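Local coordinates for Tol-Pal system protein TolB (Acinetobacter baumannii, PDB 7MX5) that probably serves as the periplasmic component of the Tol-Pal system, which supports outer membrane invagination during cell division and the integrity of that membrane, at residues 126-131 against 356-361; 213-218 against 228-233; 70-75 against 87-92; 281-286 against 296-301. One frame throughout, in Å; residues are numbered along the deposited sequence.

Interaction 1. Residues 126-131 against 356-361; sequences TGIPGD and NGQMVV
Asn356 is gripped by residues 126-131 through both its backbone and its side chain. Its backbone N donates to Asp131 OD2 at 2.9 Å, reaching the carboxylate oxygen on the syn side, 24° out of the carboxylate plane. Its amide ND2 gives a second bond to Pro129 O at 3.2 Å; the acceptor lies close to the amide plane, and ND2 is nearly in line with the Pro129 C=O bond. CG sits between the backbone N and the carbonyl carbon (chi1 62°), which brings ND2 to Pro129 O. On the apolar side, Ile128 crosses Asn356 at about a right angle, its CG2 branch 3.6 Å from Asn356 CB, while Ile128 CD1 meets Gln358 CD, the two side chains approaching from opposite directions. The loop carrying these groups follows helix 110-126 and leads into strand 135-141, so the contact lays the link between the N-terminal domain and the beta-propeller against a propeller turn just before strand 359-366. Asn356 OD1 accepts from Gln358 N at 2.8 Å, closing an Asx turn with the donor 47° above the carbonyl plane, and is also bonded to Ser354 OG, which binds Met359 N. Those two bonds probably restrain the amide rotation. Ile128 N donates to Thr126 OG1 at 3.0 Å in an ST turn around Gly127, the first residue beyond the helix, with positive phi. Farther out, Tyr122 of that helix packs on both Ile128 and Gln358, and Lys400 NZ forms a long, weak ion pair with Asp131 OD1.

Interaction 2. Residues 213-218 against 228-233; sequences KGLNGA and MLFTAS
Thr231 O receives two backbone N-H groups from the facing strand, Asn216 N at 3.0 Å and Gly217 N at 2.9 Å, both from the same face of its carbonyl plane. This is a classic beta bulge in the antiparallel hairpin of strands 215-221 and 227-232, within a blade of the beta-propeller. The Gly217 bond is the straighter, 165° at the hydrogen against 132° for Asn216. Gly217 also accepts from Thr231 N through its own O. The register slips by one residue here, from Leu215 opposite Ala232 to Gly217 opposite Thr231. Packing is tight on the face of Leu215 and Ala232: Leu215 has CG anti to the backbone N (chi1 -178°), and its CD1 lies 3.6 Å from Phe230 CD2, the two side chains crossing at about a right angle. The same Leu215 CD1 is 4.2 Å from Ala232 CB. At the strand ends, Ser233 N donates to Gly214 O at 2.6 Å. Beside it, Ser233 OG gives its proton to a lone pair of Asn216 OD1, in the carbonyl plane, at 2.7 Å. The contact is looser at the partly exposed Ala218. There a water donates to both Ala218 O and Thr231 OG1, spanning the strands where Ala218 CB lies 3.7 Å from Thr231 OG1. Thr231 OG1 is bonded as well to Thr261 O, in the loop before strand 263-265 of the next sheet. Leu215 and Phe230 instead rest on Ile196 of strand 195-200, and Phe230 also meets Met243 of strand 239-244.

Interaction 3. Residues 70-75 against 87-92; sequences YVVTGQ and YQLYDV
Val71 O takes the N-H of Tyr90 at 2.9 Å, and Val71 N returns a 3.2 Å bond to Tyr90 O. The same reciprocal pattern recurs at Thr73 and Gln88, where Gln88 N donates to Thr73 O at 2.9 Å. These are the hydrogen-bonded pairs of an antiparallel hairpin, strands 70-78 and 83-91, in the mixed sheet of the TolB amino-terminal domain. On the face of Tyr70, Val72 and Leu89, Leu89 has CG anti to the backbone N (chi1 176°), a turn that carries CD1 across the strand to Val72 CG2 at 3.6 Å. Tyr70 and Asp91 run side by side in the same direction; Asp91 OD2 meets the ring edge in its plane, 3.7 Å from Tyr70 CE1, with the carboxylate 88° to the ring. The other oxygen, Asp91 OD1, is hydrogen-bonded to Lys94 N. Helix 110-126 lies against this face through Ile121 and Leu125. The other face joins Val71 CG2 to Val92 CG2 at 4.0 Å, both residues also touching Trp63 of helix 60-65. Here Thr73 OG1 makes a weak bond to Gln88 OE1, 3.4 Å away. Backbone bonding thus sets the pairing; the sheet buries aliphatic groups on both faces, and NE2 of the buried Gln88 is held by two asparagine oxygens from outside the hairpin, Asn56 OD1 and Asn100 OD1, rather than by the facing strand.

Interaction 4. Residues 281-286 against 296-301; sequences SPQIYR and RLTFKG
This is a strand-edge contact in the beta-propeller: residues 281-286, on strand 283-288, meet the outermost strand 294-296 of the same four-stranded antiparallel blade and the loop that leads to the next one. Tyr285 and Arg296 form a non-hydrogen-bonded pair, and Leu297 N donates to Ile284 O at 2.9 Å; a weak bond from Thr298 N shares that acceptor. Thr298 OG1 works both ways, accepting from Ile284 N at 3.0 Å and giving its proton to Gln283 OE1, in the carbonyl plane, also at 3.0 Å. Its position between the backbone N and carbonyl carbon (chi1 52°) turns the hydroxyl to both. OE1 has a further donor in Asn304 ND2. Apolar packing comes from Leu297 CD1, 3.7 Å from Arg286 CB. The extended Arg296 chain passes over one face of the Tyr285 ring, with CG 4.2 Å from the centroid in a CH-pi contact. At the guanidinium edge NE donates to Thr298 O, though the modelled distance is doubtfully short; Gln283 CG lies over one guanidinium face and Phe299 CD1, of Arg296's own segment, over the opposite one, both toward the rim.

From the N terminus, interaction 3 comes first, closing a short hairpin in the amino-terminal domain before helix 110-126. That helix ends where interaction 1 opens, and interaction 1 closes only at 356-361, spanning 224 residues of mostly propeller. Nested in that long loop, in series, lie interactions 2 and 4, each closing a local connection of nine residues in its own blade; nothing crosses. Their centres are about 21 Å apart, whereas the centres of interactions 2 and 3 lie about 51 Å apart on opposite sides of the chain's centre. Interaction 1 sits between, its nearest atoms about 7 Å from interaction 3, and joins the interdomain link to a late propeller turn.

Interaction 1. Residues 126-131 against 356-361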
# COMPACT_ATOMS: atom_id res chain seq x y z
N THR A 126 -7.39 -5.01 -17.50
CA THR A 126 -8.08 -3.85 -16.96
C THR A 126 -7.56 -2.52 -17.47
O THR A 126 -8.26 -1.51 -17.33
CB THR A 126 -8.02 -3.85 -15.43
OG1 THR A 126 -6.77 -3.29 -15.00
CG2 THR A 126 -8.15 -5.26 -14.88
N GLY A 127 -6.36 -2.48 -18.04
CA GLY A 127 -5.75 -1.22 -18.41
C GLY A 127 -5.18 -0.44 -17.25
O GLY A 127 -4.84 0.74 -17.42
N ILE A 128 -5.06 -1.05 -16.08
CA ILE A 128 -4.56 -0.40 -14.87
C ILE A 128 -3.27 -1.10 -14.47
O ILE A 128 -3.22 -2.33 -14.49
CB ILE A 128 -5.57 -0.45 -13.72
CG1 ILE A 128 -6.87 0.26 -14.12
CG2 ILE A 128 -5.00 0.17 -12.46
CD1 ILE A 128 -8.03 -0.01 -13.18
N PRO A 129 -2.21 -0.37 -14.14
CA PRO A 129 -0.96 -1.03 -13.72
C PRO A 129 -1.17 -1.93 -12.52
O PRO A 129 -1.81 -1.55 -11.54
CB PRO A 129 -0.03 0.14 -13.38
CG PRO A 129 -0.62 1.34 -14.03
CD PRO A 129 -2.07 1.09 -14.28
N GLY A 130 -0.64 -3.15 -12.61
CA GLY A 130 -0.73 -4.08 -11.51
C GLY A 130 0.12 -3.64 -10.33
O GLY A 130 1.10 -2.91 -10.46
N ASP A 131 -0.28 -4.11 -9.14
CA ASP A 131 0.41 -3.74 -7.91
C ASP A 131 0.86 -4.95 -7.11
O ASP A 131 1.13 -4.84 -5.91
CB ASP A 131 -0.47 -2.84 -7.04
CG ASP A 131 -0.20 -1.36 -7.27
OD1 ASP A 131 0.84 -1.03 -7.89
OD2 ASP A 131 -1.02 -0.53 -6.83
N ASN A 356 -1.80 2.04 -7.83
CA ASN A 356 -2.83 2.08 -8.86
C ASN A 356 -4.16 2.64 -8.35
O ASN A 356 -5.09 2.81 -9.15
CB ASN A 356 -3.05 0.69 -9.47
CG ASN A 356 -3.53 -0.34 -8.45
OD1 ASN A 356 -3.98 -0.00 -7.36
ND2 ASN A 356 -3.44 -1.61 -8.83
N GLY A 357 -4.26 2.94 -7.06
CA GLY A 357 -5.49 3.48 -6.52
C GLY A 357 -6.64 2.51 -6.43
O GLY A 357 -7.76 2.93 -6.10
N GLN A 358 -6.42 1.24 -6.74
CA GLN A 358 -7.47 0.23 -6.65
C GLN A 358 -7.50 -0.48 -5.30
O GLN A 358 -8.52 -1.09 -4.96
CB GLN A 358 -7.32 -0.80 -7.77
CG GLN A 358 -7.26 -0.20 -9.16
CD GLN A 358 -8.37 0.80 -9.41
OE1 GLN A 358 -8.11 1.97 -9.69
NE2 GLN A 358 -9.61 0.34 -9.32
N MET A 359 -6.41 -0.42 -4.54
CA MET A 359 -6.31 -1.07 -3.25
C MET A 359 -6.02 -0.04 -2.17
O MET A 359 -5.62 1.09 -2.45
CB MET A 359 -5.21 -2.14 -3.25
CG MET A 359 -5.54 -3.39 -4.05
SD MET A 359 -6.84 -4.39 -3.30
CE MET A 359 -7.07 -5.64 -4.56
N VAL A 360 -6.22 -0.44 -0.92
CA VAL A 360 -5.90 0.39 0.23
C VAL A 360 -5.55 -0.52 1.40
O VAL A 360 -6.22 -1.53 1.64
CB VAL A 360 -7.06 1.35 0.58
CG1 VAL A 360 -8.34 0.58 0.83
CG2 VAL A 360 -6.70 2.20 1.79
N VAL A 361 -4.49 -0.17 2.12
CA VAL A 361 -4.04 -0.94 3.28
C VAL A 361 -4.26 -0.10 4.53
O VAL A 361 -4.16 1.13 4.51
CB VAL A 361 -2.56 -1.37 3.14
CG1 VAL A 361 -1.64 -0.16 3.15
CG2 VAL A 361 -2.18 -2.35 4.24

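Interaction 2. Residues 213-218 against 228-233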
# COMPACT_ATOMS: atom_id res chain seq x y z
N LYS A 213 12.42 18.46 21.26
CA LYS A 213 11.58 18.05 22.38
C LYS A 213 10.11 17.92 21.98
O LYS A 213 9.41 17.04 22.49
CB LYS A 213 11.73 19.05 23.53
CG LYS A 213 12.01 20.47 23.07
CD LYS A 213 12.18 21.43 24.24
CE LYS A 213 13.13 22.56 23.89
NZ LYS A 213 12.75 23.83 24.56
N GLY A 214 9.64 18.79 21.09
CA GLY A 214 8.24 18.80 20.73
C GLY A 214 7.87 18.02 19.49
O GLY A 214 6.73 18.13 19.03
N LEU A 215 8.79 17.24 18.93
CA LEU A 215 8.53 16.52 17.69
C LEU A 215 7.49 15.43 17.91
O LEU A 215 7.70 14.51 18.70
CB LEU A 215 9.83 15.91 17.16
CG LEU A 215 9.73 15.15 15.84
CD1 LEU A 215 9.26 16.07 14.72
CD2 LEU A 215 11.07 14.52 15.49
N ASN A 216 6.35 15.55 17.22
CA ASN A 216 5.35 14.49 17.22
C ASN A 216 5.62 13.46 16.13
O ASN A 216 5.43 12.26 16.36
CB ASN A 216 3.95 15.09 17.02
CG ASN A 216 3.45 15.82 18.25
OD1 ASN A 216 3.80 16.98 18.49
ND2 ASN A 216 2.62 15.15 19.04
N GLY A 217 6.06 13.90 14.96
CA GLY A 217 6.40 12.99 13.89
C GLY A 217 5.53 13.11 12.66
O GLY A 217 5.31 14.22 12.15
N ALA A 218 5.03 11.97 12.17
CA ALA A 218 4.19 11.88 10.98
C ALA A 218 4.86 12.55 9.79
O ALA A 218 4.37 13.58 9.30
CB ALA A 218 2.82 12.51 11.24
N MET A 228 9.77 18.26 3.10
CA MET A 228 9.15 17.27 3.96
C MET A 228 8.28 17.97 4.99
O MET A 228 8.70 18.96 5.59
CB MET A 228 10.19 16.39 4.66
CG MET A 228 9.64 15.57 5.82
SD MET A 228 10.93 14.88 6.88
CE MET A 228 10.89 16.05 8.23
N LEU A 229 7.07 17.45 5.19
CA LEU A 229 6.18 17.93 6.24
C LEU A 229 6.29 17.02 7.46
O LEU A 229 6.57 15.83 7.35
CB LEU A 229 4.73 17.98 5.76
CG LEU A 229 4.36 19.07 4.75
CD1 LEU A 229 3.09 18.69 4.02
CD2 LEU A 229 4.22 20.42 5.43
N PHE A 230 6.06 17.61 8.63
CA PHE A 230 6.08 16.85 9.87
C PHE A 230 5.29 17.60 10.93
O PHE A 230 5.08 18.81 10.83
CB PHE A 230 7.51 16.57 10.35
CG PHE A 230 8.30 17.81 10.67
CD1 PHE A 230 8.87 18.57 9.66
CD2 PHE A 230 8.50 18.20 11.98
CE1 PHE A 230 9.60 19.71 9.95
CE2 PHE A 230 9.23 19.34 12.28
CZ PHE A 230 9.79 20.09 11.26
N THR A 231 4.84 16.86 11.94
CA THR A 231 4.09 17.41 13.05
C THR A 231 5.00 17.58 14.26
O THR A 231 5.84 16.72 14.54
CB THR A 231 2.91 16.51 13.42
OG1 THR A 231 2.28 16.03 12.23
CG2 THR A 231 1.89 17.29 14.24
N ALA A 232 4.84 18.70 14.96
CA ALA A 232 5.65 18.99 16.13
C ALA A 232 4.94 20.04 16.97
O ALA A 232 4.31 20.95 16.44
CB ALA A 232 7.04 19.49 15.73
N SER A 233 5.05 19.90 18.29
CA SER A 233 4.46 20.82 19.25
C SER A 233 5.58 21.34 20.14
O SER A 233 5.86 20.74 21.18
CB SER A 233 3.37 20.13 20.07
OG SER A 233 3.74 18.81 20.41
O HOH W 1 2.74 15.47 9.35

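Interaction 3. Residues 70-75 against 87-92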
# COMPACT_ATOMS: atom_id res chain seq x y z
N TYR A 70 -10.35 -16.26 -20.27
CA TYR A 70 -8.93 -15.95 -20.32
C TYR A 70 -8.11 -17.16 -19.91
O TYR A 70 -8.41 -17.81 -18.90
CB TYR A 70 -8.61 -14.75 -19.41
CG TYR A 70 -9.46 -13.53 -19.70
CD1 TYR A 70 -9.38 -12.89 -20.93
CD2 TYR A 70 -10.34 -13.03 -18.75
CE1 TYR A 70 -10.16 -11.78 -21.20
CE2 TYR A 70 -11.12 -11.92 -19.01
CZ TYR A 70 -11.02 -11.30 -20.24
OH TYR A 70 -11.79 -10.19 -20.51
N VAL A 71 -7.08 -17.46 -20.69
CA VAL A 71 -6.19 -18.59 -20.45
C VAL A 71 -4.75 -18.09 -20.49
O VAL A 71 -4.38 -17.32 -21.38
CB VAL A 71 -6.40 -19.72 -21.47
CG1 VAL A 71 -5.55 -20.93 -21.12
CG2 VAL A 71 -7.87 -20.10 -21.56
N VAL A 72 -3.94 -18.54 -19.53
CA VAL A 72 -2.54 -18.15 -19.42
C VAL A 72 -1.68 -19.40 -19.60
O VAL A 72 -1.92 -20.42 -18.95
CB VAL A 72 -2.24 -17.48 -18.07
CG1 VAL A 72 -0.76 -17.17 -17.94
CG2 VAL A 72 -3.07 -16.21 -17.92
N THR A 73 -0.68 -19.31 -20.47
CA THR A 73 0.26 -20.39 -20.71
C THR A 73 1.68 -19.88 -20.49
O THR A 73 1.94 -18.68 -20.49
CB THR A 73 0.12 -20.94 -22.14
OG1 THR A 73 -0.04 -19.86 -23.06
CG2 THR A 73 -1.10 -21.85 -22.23
N GLY A 74 2.60 -20.82 -20.29
CA GLY A 74 3.97 -20.44 -20.01
C GLY A 74 4.95 -21.57 -20.24
O GLY A 74 4.60 -22.75 -20.25
N GLN A 75 6.21 -21.18 -20.44
CA GLN A 75 7.32 -22.10 -20.64
C GLN A 75 8.53 -21.57 -19.90
O GLN A 75 8.89 -20.40 -20.05
CB GLN A 75 7.64 -22.26 -22.13
CG GLN A 75 8.55 -23.44 -22.45
CD GLN A 75 8.04 -24.27 -23.62
OE1 GLN A 75 7.03 -24.96 -23.51
NE2 GLN A 75 8.75 -24.22 -24.73
N TYR A 87 5.66 -16.44 -21.33
CA TYR A 87 4.27 -16.55 -20.94
C TYR A 87 3.38 -15.80 -21.91
O TYR A 87 3.81 -14.85 -22.58
CB TYR A 87 4.04 -16.04 -19.51
CG TYR A 87 4.30 -14.56 -19.32
CD1 TYR A 87 5.59 -14.09 -19.07
CD2 TYR A 87 3.27 -13.63 -19.39
CE1 TYR A 87 5.83 -12.74 -18.90
CE2 TYR A 87 3.51 -12.28 -19.22
CZ TYR A 87 4.79 -11.84 -18.97
OH TYR A 87 5.03 -10.50 -18.80
N GLN A 88 2.12 -16.24 -22.00
CA GLN A 88 1.14 -15.63 -22.88
C GLN A 88 -0.18 -15.46 -22.13
O GLN A 88 -0.46 -16.15 -21.16
CB GLN A 88 0.90 -16.47 -24.14
CG GLN A 88 2.14 -16.68 -25.00
CD GLN A 88 1.88 -17.62 -26.16
OE1 GLN A 88 1.26 -18.67 -26.00
NE2 GLN A 88 2.36 -17.25 -27.34
N LEU A 89 -0.98 -14.51 -22.62
CA LEU A 89 -2.33 -14.28 -22.13
C LEU A 89 -3.26 -14.30 -23.33
O LEU A 89 -3.13 -13.46 -24.23
CB LEU A 89 -2.44 -12.95 -21.37
CG LEU A 89 -3.84 -12.55 -20.90
CD1 LEU A 89 -4.49 -13.67 -20.10
CD2 LEU A 89 -3.78 -11.26 -20.09
N TYR A 90 -4.20 -15.24 -23.34
CA TYR A 90 -5.06 -15.48 -24.50
C TYR A 90 -6.48 -15.04 -24.19
O TYR A 90 -7.10 -15.52 -23.24
CB TYR A 90 -5.03 -16.95 -24.90
CG TYR A 90 -5.65 -17.22 -26.25
CD1 TYR A 90 -4.95 -16.96 -27.42
CD2 TYR A 90 -6.94 -17.73 -26.37
CE1 TYR A 90 -5.51 -17.19 -28.66
CE2 TYR A 90 -7.51 -17.97 -27.60
CZ TYR A 90 -6.79 -17.70 -28.75
OH TYR A 90 -7.35 -17.94 -29.98
N ASP A 91 -7.00 -14.12 -25.01
CA ASP A 91 -8.41 -13.76 -24.98
C ASP A 91 -9.19 -14.77 -25.80
O ASP A 91 -8.95 -14.91 -27.01
CB ASP A 91 -8.61 -12.34 -25.52
CG ASP A 91 -10.01 -11.81 -25.29
OD1 ASP A 91 -10.99 -12.49 -25.67
OD2 ASP A 91 -10.14 -10.70 -24.74
N VAL A 92 -10.12 -15.48 -25.16
CA VAL A 92 -10.82 -16.57 -25.84
C VAL A 92 -11.91 -16.04 -26.76
O VAL A 92 -12.06 -16.50 -27.89
CB VAL A 92 -11.37 -17.56 -24.80
CG1 VAL A 92 -12.57 -18.32 -25.36
CG2 VAL A 92 -10.28 -18.53 -24.36

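Interaction 4. Residues 281-286 against 296-301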
# COMPACT_ATOMS: atom_id res chain seq x y z
N SER A 281 -14.60 19.91 15.73
CA SER A 281 -14.62 18.48 15.46
C SER A 281 -13.51 18.17 14.47
O SER A 281 -13.20 19.00 13.61
CB SER A 281 -15.98 18.03 14.90
OG SER A 281 -16.17 18.54 13.59
N PRO A 282 -12.89 16.99 14.57
CA PRO A 282 -11.79 16.65 13.65
C PRO A 282 -12.29 16.54 12.22
O PRO A 282 -13.14 15.70 11.90
CB PRO A 282 -11.28 15.31 14.18
CG PRO A 282 -11.85 15.16 15.55
CD PRO A 282 -13.10 15.97 15.60
N GLN A 283 -11.76 17.39 11.35
CA GLN A 283 -12.08 17.38 9.93
C GLN A 283 -10.79 17.44 9.12
O GLN A 283 -9.72 17.77 9.65
CB GLN A 283 -13.00 18.54 9.54
CG GLN A 283 -14.36 18.53 10.23
CD GLN A 283 -15.16 17.28 9.92
OE1 GLN A 283 -14.96 16.63 8.89
NE2 GLN A 283 -16.08 16.93 10.81
N ILE A 284 -10.89 17.12 7.84
CA ILE A 284 -9.76 17.13 6.93
C ILE A 284 -9.80 18.43 6.13
O ILE A 284 -10.79 18.71 5.45
CB ILE A 284 -9.76 15.91 6.00
CG1 ILE A 284 -9.38 14.65 6.77
CG2 ILE A 284 -8.81 16.12 4.83
CD1 ILE A 284 -9.52 13.38 5.96
N TYR A 285 -8.73 19.21 6.22
CA TYR A 285 -8.61 20.48 5.53
C TYR A 285 -7.50 20.41 4.50
O TYR A 285 -6.66 19.50 4.51
CB TYR A 285 -8.36 21.62 6.52
CG TYR A 285 -9.53 21.93 7.42
CD1 TYR A 285 -9.87 21.09 8.47
CD2 TYR A 285 -10.30 23.07 7.23
CE1 TYR A 285 -10.94 21.36 9.29
CE2 TYR A 285 -11.38 23.36 8.05
CZ TYR A 285 -11.69 22.50 9.08
OH TYR A 285 -12.76 22.78 9.90
N ARG A 286 -7.49 21.39 3.60
CA ARG A 286 -6.50 21.48 2.53
C ARG A 286 -5.82 22.83 2.60
O ARG A 286 -6.47 23.87 2.47
CB ARG A 286 -7.16 21.28 1.16
CG ARG A 286 -6.20 21.40 -0.02
CD ARG A 286 -6.95 21.57 -1.33
NE ARG A 286 -6.05 21.71 -2.47
CZ ARG A 286 -5.64 22.87 -2.97
NH1 ARG A 286 -6.03 24.02 -2.45
NH2 ARG A 286 -4.82 22.87 -4.01
N ARG A 296 -11.79 23.47 3.96
CA ARG A 296 -12.32 22.21 4.44
C ARG A 296 -12.71 21.31 3.28
O ARG A 296 -13.34 21.76 2.31
CB ARG A 296 -13.53 22.44 5.35
CG ARG A 296 -14.02 21.19 6.04
CD ARG A 296 -15.04 21.50 7.12
NE ARG A 296 -15.83 20.33 7.48
CZ ARG A 296 -16.90 20.36 8.26
NH1 ARG A 296 -17.34 21.49 8.79
NH2 ARG A 296 -17.54 19.22 8.53
N LEU A 297 -12.33 20.04 3.37
CA LEU A 297 -12.62 19.05 2.34
C LEU A 297 -13.73 18.08 2.73
O LEU A 297 -14.52 17.69 1.87
CB LEU A 297 -11.36 18.26 1.99
CG LEU A 297 -10.25 19.02 1.26
CD1 LEU A 297 -9.04 18.13 1.05
CD2 LEU A 297 -10.76 19.56 -0.07
N THR A 298 -13.79 17.69 3.99
CA THR A 298 -14.76 16.70 4.46
C THR A 298 -15.88 17.40 5.22
O THR A 298 -15.62 18.17 6.15
CB THR A 298 -14.09 15.66 5.35
OG1 THR A 298 -13.36 16.31 6.39
CG2 THR A 298 -13.14 14.79 4.54
N PHE A 299 -17.12 17.13 4.82
CA PHE A 299 -18.29 17.73 5.44
C PHE A 299 -19.27 16.73 6.03
O PHE A 299 -20.17 17.13 6.78
CB PHE A 299 -19.04 18.62 4.43
CG PHE A 299 -18.20 19.73 3.87
CD1 PHE A 299 -18.07 20.93 4.55
CD2 PHE A 299 -17.56 19.58 2.65
CE1 PHE A 299 -17.30 21.95 4.03
CE2 PHE A 299 -16.79 20.60 2.13
CZ PHE A 299 -16.66 21.79 2.82
N LYS A 300 -19.12 15.44 5.72
CA LYS A 300 -20.04 14.42 6.21
C LYS A 300 -19.55 13.88 7.55
O LYS A 300 -18.38 13.55 7.71
CB LYS A 300 -20.16 13.28 5.20
CG LYS A 300 -20.71 13.70 3.85
CD LYS A 300 -21.44 12.55 3.17
CE LYS A 300 -21.89 12.94 1.77
NZ LYS A 300 -21.54 11.89 0.76
N GLY A 301 -20.47 13.81 8.52
CA GLY A 301 -20.16 13.22 9.80
C GLY A 301 -19.50 14.18 10.77
O GLY A 301 -19.19 15.33 10.45